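Malonyl CoA-acyl carrier protein transacylase (Bartonella henselae, PDB 3QAT) probably transfers the malonyl group from malonyl-CoA to the thiol of acyl carrier protein, supplying malonyl units for fatty acid biosynthesis. Local coordinates at residues M34-V39 against I50-P55; N64-L69 against H97-Y102; K92-H97 against Y102-A107; R121-A126 against V254-G259. One frame throughout, in Å; residues are numbered along the deposited sequence.

In the fold
Contacts 2, 3 and 4 gather round the turn at Ser-98, whereas contact 1 lies peripherally, its centre about 18 Å from the centre of the chain. Contact 1 closes before contact 2 opens but abuts it, Ile-51 meeting Ala-68 on helix 62-82. Contacts 2 and 3 have centres about 11 Å apart, share His-97 and Tyr-102, use the same helix 100-107, and interleave along the chain. Contact 4 comes last, its centre about 11 Å from that of contact 2, and links helices 113-129 and 246-258. Arg-123 joins it to contact 2 through Gln-66 and Ser-98, consistent with a malonyl-binding arginine beside the nucleophile elbow of this acyltransferase family.

Contact 1: M34-V39 against I50-P55; sequences MVFEEV and IIFEGP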
loop_
_atom_site.group_PDB
_atom_site.type_symbol
_atom_site.label_atom_id
_atom_site.label_comp_id
_atom_site.label_asym_id
_atom_site.label_seq_id
_atom_site.Cartn_x
_atom_site.Cartn_y
_atom_site.Cartn_z
ATOM N N MET A 34 -8.066 -17.150 -11.951
ATOM C CA MET A 34 -7.105 -18.056 -11.305
ATOM C C MET A 34 -6.327 -17.406 -10.169
ATOM O O MET A 34 -5.969 -18.081 -9.231
ATOM C CB MET A 34 -6.141 -18.643 -12.342
ATOM C CG MET A 34 -6.831 -19.619 -13.254
ATOM S SD MET A 34 -5.745 -20.407 -14.471
ATOM C CE MET A 34 -5.028 -19.005 -15.310
ATOM N N VAL A 35 -6.065 -16.108 -10.256
ATOM C CA VAL A 35 -5.406 -15.421 -9.123
ATOM C C VAL A 35 -6.269 -15.520 -7.862
ATOM O O VAL A 35 -5.767 -15.914 -6.794
ATOM C CB VAL A 35 -5.089 -13.943 -9.470
ATOM C CG1 VAL A 35 -4.746 -13.121 -8.199
ATOM C CG2 VAL A 35 -3.956 -13.892 -10.483
ATOM N N PHE A 36 -7.566 -15.224 -7.974
ATOM C CA PHE A 36 -8.454 -15.333 -6.797
ATOM C C PHE A 36 -8.587 -16.751 -6.291
ATOM O O PHE A 36 -8.606 -16.978 -5.085
ATOM C CB PHE A 36 -9.830 -14.706 -7.048
ATOM C CG PHE A 36 -9.782 -13.211 -7.201
ATOM C CD1 PHE A 36 -9.907 -12.374 -6.088
ATOM C CD2 PHE A 36 -9.593 -12.621 -8.452
ATOM C CE1 PHE A 36 -9.844 -10.981 -6.246
ATOM C CE2 PHE A 36 -9.545 -11.232 -8.604
ATOM C CZ PHE A 36 -9.657 -10.412 -7.503
ATOM N N GLU A 37 -8.677 -17.716 -7.211
ATOM C CA GLU A 37 -8.718 -19.108 -6.806
ATOM C C GLU A 37 -7.482 -19.512 -6.010
ATOM O O GLU A 37 -7.596 -20.215 -5.001
ATOM C CB GLU A 37 -8.842 -19.997 -8.043
ATOM C CG GLU A 37 -10.201 -19.889 -8.726
ATOM C CD GLU A 37 -10.214 -20.617 -10.046
ATOM O OE1 GLU A 37 -9.171 -21.196 -10.404
ATOM O OE2 GLU A 37 -11.268 -20.633 -10.709
ATOM N N GLU A 38 -6.297 -19.069 -6.464
ATOM C CA GLU A 38 -5.062 -19.449 -5.801
ATOM C C GLU A 38 -4.949 -18.763 -4.437
ATOM O O GLU A 38 -4.507 -19.388 -3.468
ATOM C CB GLU A 38 -3.822 -19.154 -6.663
ATOM C CG GLU A 38 -2.559 -19.594 -5.932
ATOM C CD GLU A 38 -1.300 -19.599 -6.785
ATOM O OE1 GLU A 38 -1.360 -19.215 -7.970
ATOM O OE2 GLU A 38 -0.252 -19.970 -6.229
ATOM N N VAL A 39 -5.313 -17.481 -4.387
ATOM C CA VAL A 39 -5.319 -16.804 -3.084
ATOM C C VAL A 39 -6.229 -17.500 -2.050
ATOM O O VAL A 39 -5.816 -17.727 -0.898
ATOM C CB VAL A 39 -5.614 -15.307 -3.247
ATOM C CG1 VAL A 39 -5.867 -14.666 -1.875
ATOM C CG2 VAL A 39 -4.427 -14.651 -3.962
ATOM N N ILE A 50 -15.893 -12.721 0.427
ATOM C CA ILE A 50 -15.869 -11.447 1.154
ATOM C C ILE A 50 -15.503 -10.306 0.192
ATOM O O ILE A 50 -16.116 -9.238 0.212
ATOM C CB ILE A 50 -14.874 -11.521 2.330
ATOM C CG1 ILE A 50 -15.339 -12.549 3.370
ATOM C CG2 ILE A 50 -14.639 -10.131 2.958
ATOM C CD1 ILE A 50 -14.205 -12.953 4.366
ATOM N N ILE A 51 -14.503 -10.536 -0.664
ATOM C CA ILE A 51 -14.150 -9.555 -1.681
ATOM C C ILE A 51 -15.346 -9.174 -2.556
ATOM O O ILE A 51 -15.602 -7.982 -2.765
ATOM C CB ILE A 51 -12.981 -10.045 -2.550
ATOM C CG1 ILE A 51 -11.787 -10.402 -1.652
ATOM C CG2 ILE A 51 -12.603 -8.988 -3.603
ATOM C CD1 ILE A 51 -10.529 -10.900 -2.442
ATOM N N PHE A 52 -16.074 -10.173 -3.045
ATOM C CA PHE A 52 -17.110 -9.904 -4.050
ATOM C C PHE A 52 -18.463 -9.477 -3.465
ATOM O O PHE A 52 -19.209 -8.758 -4.134
ATOM C CB PHE A 52 -17.317 -11.117 -4.964
ATOM C CG PHE A 52 -16.069 -11.558 -5.722
ATOM C CD1 PHE A 52 -15.050 -10.653 -6.070
ATOM C CD2 PHE A 52 -15.957 -12.885 -6.138
ATOM C CE1 PHE A 52 -13.915 -11.084 -6.779
ATOM C CE2 PHE A 52 -14.839 -13.322 -6.842
ATOM C CZ PHE A 52 -13.811 -12.422 -7.172
ATOM N N GLU A 53 -18.753 -9.867 -2.226
ATOM C CA GLU A 53 -20.076 -9.625 -1.638
ATOM C C GLU A 53 -20.072 -8.964 -0.265
ATOM O O GLU A 53 -21.147 -8.625 0.280
ATOM C CB GLU A 53 -20.842 -10.937 -1.551
ATOM C CG GLU A 53 -21.157 -11.579 -2.882
ATOM C CD GLU A 53 -22.016 -12.825 -2.728
ATOM O OE1 GLU A 53 -23.151 -12.715 -2.222
ATOM O OE2 GLU A 53 -21.557 -13.914 -3.116
ATOM N N GLY A 54 -18.887 -8.735 0.299
ATOM C CA GLY A 54 -18.810 -8.089 1.609
ATOM C C GLY A 54 -19.173 -9.027 2.752
ATOM O O GLY A 54 -19.062 -10.251 2.613
ATOM N N PRO A 55 -19.671 -8.479 3.877
ATOM C CA PRO A 55 -19.970 -7.056 4.122
ATOM C C PRO A 55 -18.729 -6.187 4.062
ATOM O O PRO A 55 -17.599 -6.685 4.206
ATOM C CB PRO A 55 -20.541 -7.058 5.544
ATOM C CG PRO A 55 -21.022 -8.454 5.774
ATOM C CD PRO A 55 -20.075 -9.324 5.018
#
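An edge-to-face aromatic pair, Phe-36 with Phe-52, flanked by one aliphatic contact from Ile-51, joins helix 30-43 to the last turn of helix 47-53 on the helical periphery of the acyltransferase fold. The edge of Phe-52 points at the face of Phe-36, with ring centroids 5.3 Å apart and planes inclined at 55°. Phe-52 CZ hangs over that face, displaced toward the rim, and lies 4.1 Å from Phe-36 CD1. Ile-51 approaches differently: its terminal methyl arrives in the plane of the Phe-36 ring, at the edge, with CD1 3.9 Å from Phe-36 CE1. Thus two successive residues of one helix address face and edge of the same ring. The Ile-51 chain reaches that edge because CD1 stands anti to CA about the CB-CG1 bond (chi2 -179°), carrying the methyl toward helix 30-43.

Other helices complete the surroundings. Phe-36 also rests on Ala-71 and Ala-75 of helix 62-82, and both phenylalanines touch Thr-26 of helix 23-28. No hydrogen bond crosses between 34-39 and 50-55, and the nearest pair of CA atoms, those of Phe-36 and Ile-51, is 9.6 Å apart. Between these segments the contact is therefore made by hydrocarbon alone, with dispersion and the weak electrostatics of the tilted rings as the attraction.

Contact 2: N64-L69 against H97-Y102; sequences NAQPAL and HSLGEY
Apolar packing comes first: Leu-99, on the turn after strand 93-96, lays its two methyls against Gln-66 and Leu-69, one helical turn apart on helix 62-82. Its CD2 methyl sits 3.8 Å from Gln-66 CA and equally close to Gln-66 CG, while also meeting Leu-69 CD1 at 3.9 Å. The other branch, CD1, faces Leu-69 CB at 3.9 Å. The Leu-99 and Leu-69 side chains cross at about a right angle. Leu-99 CG lies between its backbone N and carbonyl carbon (chi1 77°), an uncommon leucine torsion that turns both methyls onto the helix.

Polar atoms meet the same leucine without bonding to it. Gln-66 OE1 passes 3.8 Å from Leu-99 CB; the amide is instead engaged by Arg-123 NH1 at OE1 and by Thr-62 OG1 at NE2, which fixes its rotation.

Backbone bonding shapes the other side. A type II' turn runs from His-97 to Gly-100, closed by Gly-100 N to His-97 O at 3.0 Å. This turn between strand and helix, with strained positive-phi angles at Ser-98 (61/-98°), is consistent with a GxSxG nucleophile elbow. Ser-98 OG bonds to His-207 NE2 and Arg-123 NH2. The chemistry is therefore divided: hydrocarbon contacts seat the elbow against helix 62-82, while the Gln-66 amide ties that helix to the arginine beside the serine.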
loop_
_atom_site.group_PDB
_atom_site.type_symbol
_atom_site.label_atom_id
_atom_site.label_comp_id
_atom_site.label_asym_id
_atom_site.label_seq_id
_atom_site.Cartn_x
_atom_site.Cartn_y
_atom_site.Cartn_z
ATOM N N ASN A 64 -8.189 -9.197 6.070
ATOM C CA ASN A 64 -8.835 -9.450 4.777
ATOM C C ASN A 64 -8.401 -8.493 3.674
ATOM O O ASN A 64 -8.075 -8.931 2.555
ATOM C CB ASN A 64 -10.355 -9.463 4.951
ATOM C CG ASN A 64 -10.788 -10.607 5.822
ATOM O OD1 ASN A 64 -10.121 -11.659 5.868
ATOM N ND2 ASN A 64 -11.878 -10.418 6.557
ATOM N N ALA A 65 -8.393 -7.197 3.994
ATOM C CA ALA A 65 -8.097 -6.179 2.998
ATOM C C ALA A 65 -6.699 -6.350 2.400
ATOM O O ALA A 65 -6.493 -6.075 1.230
ATOM C CB ALA A 65 -8.228 -4.784 3.624
ATOM N N GLN A 66 -5.728 -6.786 3.211
ATOM C CA GLN A 66 -4.350 -6.861 2.678
ATOM C C GLN A 66 -4.215 -7.956 1.584
ATOM O O GLN A 66 -3.838 -7.624 0.469
ATOM C CB GLN A 66 -3.311 -7.039 3.792
ATOM C CG GLN A 66 -3.278 -5.842 4.750
ATOM C CD GLN A 66 -2.025 -5.838 5.627
ATOM O OE1 GLN A 66 -0.923 -6.186 5.167
ATOM N NE2 GLN A 66 -2.176 -5.417 6.895
ATOM N N PRO A 67 -4.546 -9.237 1.892
ATOM C CA PRO A 67 -4.440 -10.198 0.790
ATOM C C PRO A 67 -5.449 -9.898 -0.322
ATOM O O PRO A 67 -5.144 -10.141 -1.510
ATOM C CB PRO A 67 -4.707 -11.574 1.451
ATOM C CG PRO A 67 -5.467 -11.230 2.766
ATOM C CD PRO A 67 -4.856 -9.896 3.191
ATOM N N ALA A 68 -6.629 -9.345 0.029
ATOM C CA ALA A 68 -7.637 -9.047 -1.034
ATOM C C ALA A 68 -7.176 -7.993 -2.038
ATOM O O ALA A 68 -7.340 -8.165 -3.245
ATOM C CB ALA A 68 -8.963 -8.598 -0.423
ATOM N N LEU A 69 -6.607 -6.899 -1.541
ATOM C CA LEU A 69 -6.133 -5.843 -2.444
ATOM C C LEU A 69 -4.995 -6.356 -3.315
ATOM O O LEU A 69 -4.918 -6.009 -4.512
ATOM C CB LEU A 69 -5.700 -4.591 -1.656
ATOM C CG LEU A 69 -6.909 -3.696 -1.282
ATOM C CD1 LEU A 69 -6.524 -2.700 -0.178
ATOM C CD2 LEU A 69 -7.411 -2.948 -2.524
ATOM N N HIS A 97 1.917 1.217 -1.799
ATOM C CA HIS A 97 1.648 1.891 -0.542
ATOM C C HIS A 97 1.417 0.847 0.563
ATOM O O HIS A 97 0.356 0.239 0.641
ATOM C CB HIS A 97 0.464 2.848 -0.726
ATOM C CG HIS A 97 0.410 3.938 0.292
ATOM N ND1 HIS A 97 0.043 3.710 1.597
ATOM C CD2 HIS A 97 0.618 5.275 0.180
ATOM C CE1 HIS A 97 0.063 4.859 2.263
ATOM N NE2 HIS A 97 0.407 5.822 1.426
ATOM N N SER A 98 2.433 0.647 1.407
ATOM C CA SER A 98 2.380 -0.254 2.564
ATOM C C SER A 98 2.104 -1.716 2.174
ATOM O O SER A 98 3.037 -2.408 1.764
ATOM C CB SER A 98 1.430 0.327 3.642
ATOM O OG SER A 98 1.545 -0.429 4.835
ATOM N N LEU A 99 0.866 -2.215 2.259
ATOM C CA LEU A 99 0.630 -3.578 1.795
ATOM C C LEU A 99 0.994 -3.684 0.292
ATOM O O LEU A 99 1.384 -4.741 -0.202
ATOM C CB LEU A 99 -0.827 -3.999 2.044
ATOM C CG LEU A 99 -1.880 -3.455 1.073
ATOM C CD1 LEU A 99 -2.076 -4.277 -0.191
ATOM C CD2 LEU A 99 -3.223 -3.351 1.829
ATOM N N GLY A 100 0.839 -2.571 -0.429
ATOM C CA GLY A 100 1.141 -2.534 -1.861
ATOM C C GLY A 100 2.605 -2.852 -2.196
ATOM O O GLY A 100 2.892 -3.206 -3.329
ATOM N N GLU A 101 3.523 -2.725 -1.227
ATOM C CA GLU A 101 4.918 -3.147 -1.482
ATOM C C GLU A 101 4.980 -4.654 -1.781
ATOM O O GLU A 101 5.786 -5.096 -2.613
ATOM C CB GLU A 101 5.826 -2.830 -0.294
ATOM C CG GLU A 101 5.844 -1.371 0.106
ATOM C CD GLU A 101 7.183 -0.961 0.732
ATOM O OE1 GLU A 101 7.480 -1.309 1.923
ATOM O OE2 GLU A 101 7.928 -0.290 0.023
ATOM N N TYR A 102 4.121 -5.436 -1.122
ATOM C CA TYR A 102 4.054 -6.865 -1.351
ATOM C C TYR A 102 3.464 -7.182 -2.703
ATOM O O TYR A 102 3.966 -8.044 -3.413
ATOM C CB TYR A 102 3.286 -7.599 -0.226
ATOM C CG TYR A 102 3.952 -7.454 1.124
ATOM C CD1 TYR A 102 4.759 -8.488 1.651
ATOM C CD2 TYR A 102 3.834 -6.266 1.855
ATOM C CE1 TYR A 102 5.422 -8.351 2.868
ATOM C CE2 TYR A 102 4.491 -6.122 3.105
ATOM C CZ TYR A 102 5.288 -7.170 3.583
ATOM O OH TYR A 102 5.938 -7.043 4.788
#

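Contact 3: K92-H97 against Y102-A107; sequences KFVAGH and YSALCA
Ala-104 is where helix 100-107 meets strand 93-96, and its CA lies 5.7 Å from Val-94 CA. The helix segment starts at Tyr-102, whose CB points away from the strand and whose ring lies against Thr-116, Leu-120 and Arg-123 of helix 113-129. Next, Ser-103 turns aside to Phe-11 of strand 6-11 and Met-70 of helix 62-82.

Ala-104 then points its methyl toward the strand. CB stands 4.0 Å from Val-94 CG2, and the same valine methyl lies 3.9 Å from Ala-104 O, so CG2 spans side chain and carbonyl of one residue. Val-94 brings CG2 there by placing it between its backbone N and carbonyl carbon, with CG1 beside N (chi1 -64°). Farther along the strand, Ala-104 CB also lies by the main chain: 4.1 Å from Ala-95 C and 4.3 Å from Gly-96 N.

Beyond it, Leu-105 points away but packs on Leu-234. Cys-106 reaches Thr-116 and Met-74, and Ala-107, one turn after Ala-104, turns its CB back toward the strand and touches Phe-11.

The segment axes approach to 6.9 Å at 150°, nearly antiparallel, as expected of a strand–elbow–helix unit. Strand 93-96 is the outermost of the four parallel strands on its side, next to 6-11; Val-94 also bonds through its backbone to Pro-233 and Ile-235. Helix 100-107 packs on strands 93-96 and 6-11, with helices 62-82 and 113-129 outside it and strand 234-235 alongside.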
loop_
_atom_site.group_PDB
_atom_site.type_symbol
_atom_site.label_atom_id
_atom_site.label_comp_id
_atom_site.label_asym_id
_atom_site.label_seq_id
_atom_site.Cartn_x
_atom_site.Cartn_y
_atom_site.Cartn_z
ATOM N N LYS A 92 9.950 0.611 -15.575
ATOM C CA LYS A 92 11.215 1.028 -14.988
ATOM C C LYS A 92 11.330 0.686 -13.495
ATOM O O LYS A 92 12.374 0.190 -13.048
ATOM C CB LYS A 92 11.438 2.532 -15.219
ATOM C CG LYS A 92 12.878 2.961 -15.099
ATOM C CD LYS A 92 13.097 4.380 -15.679
ATOM C CE LYS A 92 14.577 4.699 -15.926
ATOM N NZ LYS A 92 15.310 5.342 -14.774
ATOM N N PHE A 93 10.261 0.974 -12.734
ATOM C CA PHE A 93 10.262 0.767 -11.294
ATOM C C PHE A 93 8.886 0.303 -10.832
ATOM O O PHE A 93 7.886 0.586 -11.496
ATOM C CB PHE A 93 10.551 2.073 -10.546
ATOM C CG PHE A 93 11.820 2.779 -10.992
ATOM C CD1 PHE A 93 13.062 2.198 -10.768
ATOM C CD2 PHE A 93 11.751 4.023 -11.614
ATOM C CE1 PHE A 93 14.249 2.865 -11.183
ATOM C CE2 PHE A 93 12.918 4.694 -12.019
ATOM C CZ PHE A 93 14.156 4.102 -11.801
ATOM N N VAL A 94 8.876 -0.384 -9.690
ATOM C CA VAL A 94 7.608 -0.672 -8.968
ATOM C C VAL A 94 7.642 -0.055 -7.596
ATOM O O VAL A 94 8.712 0.138 -7.030
ATOM C CB VAL A 94 7.275 -2.190 -8.893
ATOM C CG1 VAL A 94 7.027 -2.751 -10.301
ATOM C CG2 VAL A 94 8.368 -2.963 -8.146
ATOM N N ALA A 95 6.464 0.282 -7.066
ATOM C CA ALA A 95 6.342 0.791 -5.719
ATOM C C ALA A 95 4.917 0.531 -5.255
ATOM O O ALA A 95 4.016 0.407 -6.076
ATOM C CB ALA A 95 6.623 2.304 -5.684
ATOM N N GLY A 96 4.717 0.437 -3.948
ATOM C CA GLY A 96 3.330 0.263 -3.477
ATOM C C GLY A 96 3.161 0.852 -2.103
ATOM O O GLY A 96 4.125 0.986 -1.339
ATOM N N HIS A 97 1.917 1.217 -1.799
ATOM C CA HIS A 97 1.648 1.891 -0.542
ATOM C C HIS A 97 1.417 0.847 0.563
ATOM O O HIS A 97 0.356 0.239 0.641
ATOM C CB HIS A 97 0.464 2.848 -0.726
ATOM C CG HIS A 97 0.410 3.938 0.292
ATOM N ND1 HIS A 97 0.043 3.710 1.597
ATOM C CD2 HIS A 97 0.618 5.275 0.180
ATOM C CE1 HIS A 97 0.063 4.859 2.263
ATOM N NE2 HIS A 97 0.407 5.822 1.426
ATOM N N TYR A 102 4.121 -5.436 -1.122
ATOM C CA TYR A 102 4.054 -6.865 -1.351
ATOM C C TYR A 102 3.464 -7.182 -2.703
ATOM O O TYR A 102 3.966 -8.044 -3.413
ATOM C CB TYR A 102 3.286 -7.599 -0.226
ATOM C CG TYR A 102 3.952 -7.454 1.124
ATOM C CD1 TYR A 102 4.759 -8.488 1.651
ATOM C CD2 TYR A 102 3.834 -6.266 1.855
ATOM C CE1 TYR A 102 5.422 -8.351 2.868
ATOM C CE2 TYR A 102 4.491 -6.122 3.105
ATOM C CZ TYR A 102 5.288 -7.170 3.583
ATOM O OH TYR A 102 5.938 -7.043 4.788
ATOM N N SER A 103 2.403 -6.455 -3.080
ATOM C CA SER A 103 1.863 -6.616 -4.433
ATOM C C SER A 103 2.916 -6.308 -5.497
ATOM O O SER A 103 3.047 -7.034 -6.471
ATOM C CB SER A 103 0.676 -5.681 -4.638
ATOM O OG SER A 103 -0.245 -5.845 -3.559
ATOM N N ALA A 104 3.657 -5.234 -5.273
ATOM C CA ALA A 104 4.732 -4.802 -6.187
ATOM C C ALA A 104 5.813 -5.885 -6.307
ATOM O O ALA A 104 6.261 -6.222 -7.412
ATOM C CB ALA A 104 5.308 -3.510 -5.670
ATOM N N LEU A 105 6.213 -6.444 -5.172
ATOM C CA LEU A 105 7.231 -7.490 -5.171
ATOM C C LEU A 105 6.732 -8.772 -5.835
ATOM O O LEU A 105 7.487 -9.428 -6.528
ATOM C CB LEU A 105 7.773 -7.732 -3.756
ATOM C CG LEU A 105 8.635 -6.591 -3.179
ATOM C CD1 LEU A 105 8.880 -6.758 -1.684
ATOM C CD2 LEU A 105 10.006 -6.491 -3.931
ATOM N N CYS A 106 5.457 -9.126 -5.647
ATOM C CA CYS A 106 4.925 -10.275 -6.344
ATOM C C CYS A 106 4.921 -10.022 -7.871
ATOM O O CYS A 106 5.284 -10.901 -8.671
ATOM C CB CYS A 106 3.512 -10.589 -5.798
ATOM S SG CYS A 106 2.795 -12.113 -6.499
ATOM N N ALA A 107 4.532 -8.816 -8.270
ATOM C CA ALA A 107 4.475 -8.482 -9.700
ATOM C C ALA A 107 5.876 -8.515 -10.305
ATOM O O ALA A 107 6.039 -8.848 -11.484
ATOM C CB ALA A 107 3.864 -7.111 -9.892
#

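Contact 4: R121-A126 against V254-G259; sequences RIRGNA and VQQVTG
Arg-123 on helix 113-129 gives one direct hydrogen bond to Gln-256 on helix 246-258. NH2 donates to Gln-256 OE1 at 2.8 Å, a short bond but a bent one, with an N-H...O angle of 130°. The oxygen lies in the guanidinium plane at its edge, while the donor is tilted 34° from the carbonyl plane of the amide. Arg-123 NE donates to water 1 at 3.0 Å; the link from that water onward to Gln-256 OE1 is weak and not assured. Val-257 CG2 adds a loose apolar contact, 4.4 Å from Arg-123 NE.

An extended chain, from CG anti to the backbone N through to NE, carries the guanidinium across the space between the helices. There it is gripped further by Gln-66 and at the Ser-98 turn. In the second shell, Asn-237 OD1 holds Gln-256 NE2. The guanidinium is thus held by several hydrogen bonds, consistent with the arginine that binds the malonyl carboxylate in this family.

Around the pair, Tyr-102 and Glu-101 of helix 100-107 touch Arg-123 and Gln-256 respectively, Met-218 of helix 212-224 packs on Arg-123, and His-207 ND1 meets Gln-256 O, so side chains of helices 113-129 and 246-258 meet beside the Ser-98 turn.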
loop_
_atom_site.group_PDB
_atom_site.type_symbol
_atom_site.label_atom_id
_atom_site.label_comp_id
_atom_site.label_asym_id
_atom_site.label_seq_id
_atom_site.Cartn_x
_atom_site.Cartn_y
_atom_site.Cartn_z
ATOM N N ARG A 121 -1.650 -12.118 4.931
ATOM C CA ARG A 121 -2.517 -12.585 5.999
ATOM C C ARG A 121 -1.789 -12.540 7.368
ATOM O O ARG A 121 -2.343 -12.074 8.355
ATOM C CB ARG A 121 -3.069 -13.976 5.642
ATOM C CG ARG A 121 -3.796 -14.715 6.762
ATOM C CD ARG A 121 -4.949 -13.938 7.396
ATOM N NE ARG A 121 -5.969 -13.458 6.443
ATOM C CZ ARG A 121 -6.965 -14.203 5.954
ATOM N NH1 ARG A 121 -7.045 -15.514 6.191
ATOM N NH2 ARG A 121 -7.879 -13.618 5.178
ATOM N N ILE A 122 -0.526 -12.971 7.381
ATOM C CA ILE A 122 0.298 -12.888 8.608
ATOM C C ILE A 122 0.433 -11.418 9.018
ATOM O O ILE A 122 0.309 -11.075 10.215
ATOM C CB ILE A 122 1.680 -13.553 8.369
ATOM C CG1 ILE A 122 1.493 -15.074 8.338
ATOM C CG2 ILE A 122 2.679 -13.133 9.481
ATOM C CD1 ILE A 122 2.710 -15.808 7.711
ATOM N N ARG A 123 0.649 -10.548 8.032
ATOM C CA ARG A 123 0.861 -9.137 8.319
ATOM C C ARG A 123 -0.408 -8.511 8.922
ATOM O O ARG A 123 -0.353 -7.828 9.952
ATOM C CB ARG A 123 1.246 -8.421 7.015
ATOM C CG ARG A 123 1.823 -7.021 7.213
ATOM C CD ARG A 123 2.418 -6.529 5.885
ATOM N NE ARG A 123 2.997 -5.165 5.954
ATOM C CZ ARG A 123 2.297 -4.040 5.738
ATOM N NH1 ARG A 123 0.968 -4.076 5.505
ATOM N NH2 ARG A 123 2.909 -2.853 5.785
ATOM N N GLY A 124 -1.549 -8.779 8.286
ATOM C CA GLY A 124 -2.839 -8.235 8.750
ATOM C C GLY A 124 -3.192 -8.777 10.129
ATOM O O GLY A 124 -3.588 -8.024 11.006
ATOM N N ASN A 125 -3.025 -10.083 10.324
ATOM C CA ASN A 125 -3.301 -10.676 11.638
ATOM C C ASN A 125 -2.430 -10.031 12.727
ATOM O O ASN A 125 -2.934 -9.700 13.838
ATOM C CB ASN A 125 -3.068 -12.190 11.627
ATOM C CG ASN A 125 -4.224 -12.990 11.021
ATOM O OD1 ASN A 125 -5.347 -12.504 10.898
ATOM N ND2 ASN A 125 -3.941 -14.229 10.658
ATOM N N ALA A 126 -1.140 -9.863 12.433
ATOM C CA ALA A 126 -0.181 -9.368 13.436
ATOM C C ALA A 126 -0.443 -7.906 13.746
ATOM O O ALA A 126 -0.359 -7.482 14.904
ATOM C CB ALA A 126 1.249 -9.571 12.987
ATOM N N VAL A 254 10.386 -5.074 7.118
ATOM C CA VAL A 254 10.239 -5.107 8.571
ATOM C C VAL A 254 10.228 -3.680 9.155
ATOM O O VAL A 254 9.362 -3.330 9.991
ATOM C CB VAL A 254 11.347 -5.986 9.219
ATOM C CG1 VAL A 254 11.290 -5.884 10.742
ATOM C CG2 VAL A 254 11.201 -7.460 8.791
ATOM N N GLN A 255 11.188 -2.857 8.722
ATOM C CA GLN A 255 11.269 -1.465 9.170
ATOM C C GLN A 255 10.005 -0.674 8.811
ATOM O O GLN A 255 9.561 0.205 9.567
ATOM C CB GLN A 255 12.473 -0.785 8.531
ATOM C CG GLN A 255 13.819 -1.319 8.995
ATOM C CD GLN A 255 14.962 -0.765 8.149
ATOM O OE1 GLN A 255 15.010 0.433 7.854
ATOM N NE2 GLN A 255 15.875 -1.636 7.746
ATOM N N GLN A 256 9.438 -1.006 7.651
ATOM C CA GLN A 256 8.242 -0.329 7.145
ATOM C C GLN A 256 7.061 -0.403 8.131
ATOM O O GLN A 256 6.280 0.554 8.269
ATOM C CB GLN A 256 7.882 -0.947 5.783
ATOM C CG GLN A 256 6.942 -0.112 4.922
ATOM C CD GLN A 256 5.503 -0.308 5.275
ATOM O OE1 GLN A 256 5.151 -1.162 6.102
ATOM N NE2 GLN A 256 4.644 0.506 4.663
ATOM N N VAL A 257 6.942 -1.520 8.832
ATOM C CA VAL A 257 5.788 -1.744 9.709
ATOM C C VAL A 257 5.654 -0.667 10.788
ATOM O O VAL A 257 4.546 -0.260 11.105
ATOM C CB VAL A 257 5.889 -3.163 10.336
ATOM C CG1 VAL A 257 4.869 -3.382 11.451
ATOM C CG2 VAL A 257 5.749 -4.222 9.209
ATOM N N THR A 258 6.784 -0.218 11.339
ATOM C CA THR A 258 6.770 0.790 12.400
ATOM C C THR A 258 7.120 2.195 11.934
ATOM O O THR A 258 7.088 3.130 12.749
ATOM C CB THR A 258 7.758 0.426 13.532
ATOM O OG1 THR A 258 9.055 0.185 12.973
ATOM C CG2 THR A 258 7.265 -0.795 14.253
ATOM N N GLY A 259 7.448 2.342 10.652
ATOM C CA GLY A 259 7.970 3.606 10.133
ATOM C C GLY A 259 7.034 4.296 9.158
ATOM O O GLY A 259 6.015 3.730 8.750
HETATM O O HOH W 1 5.907 -4.430 5.569
#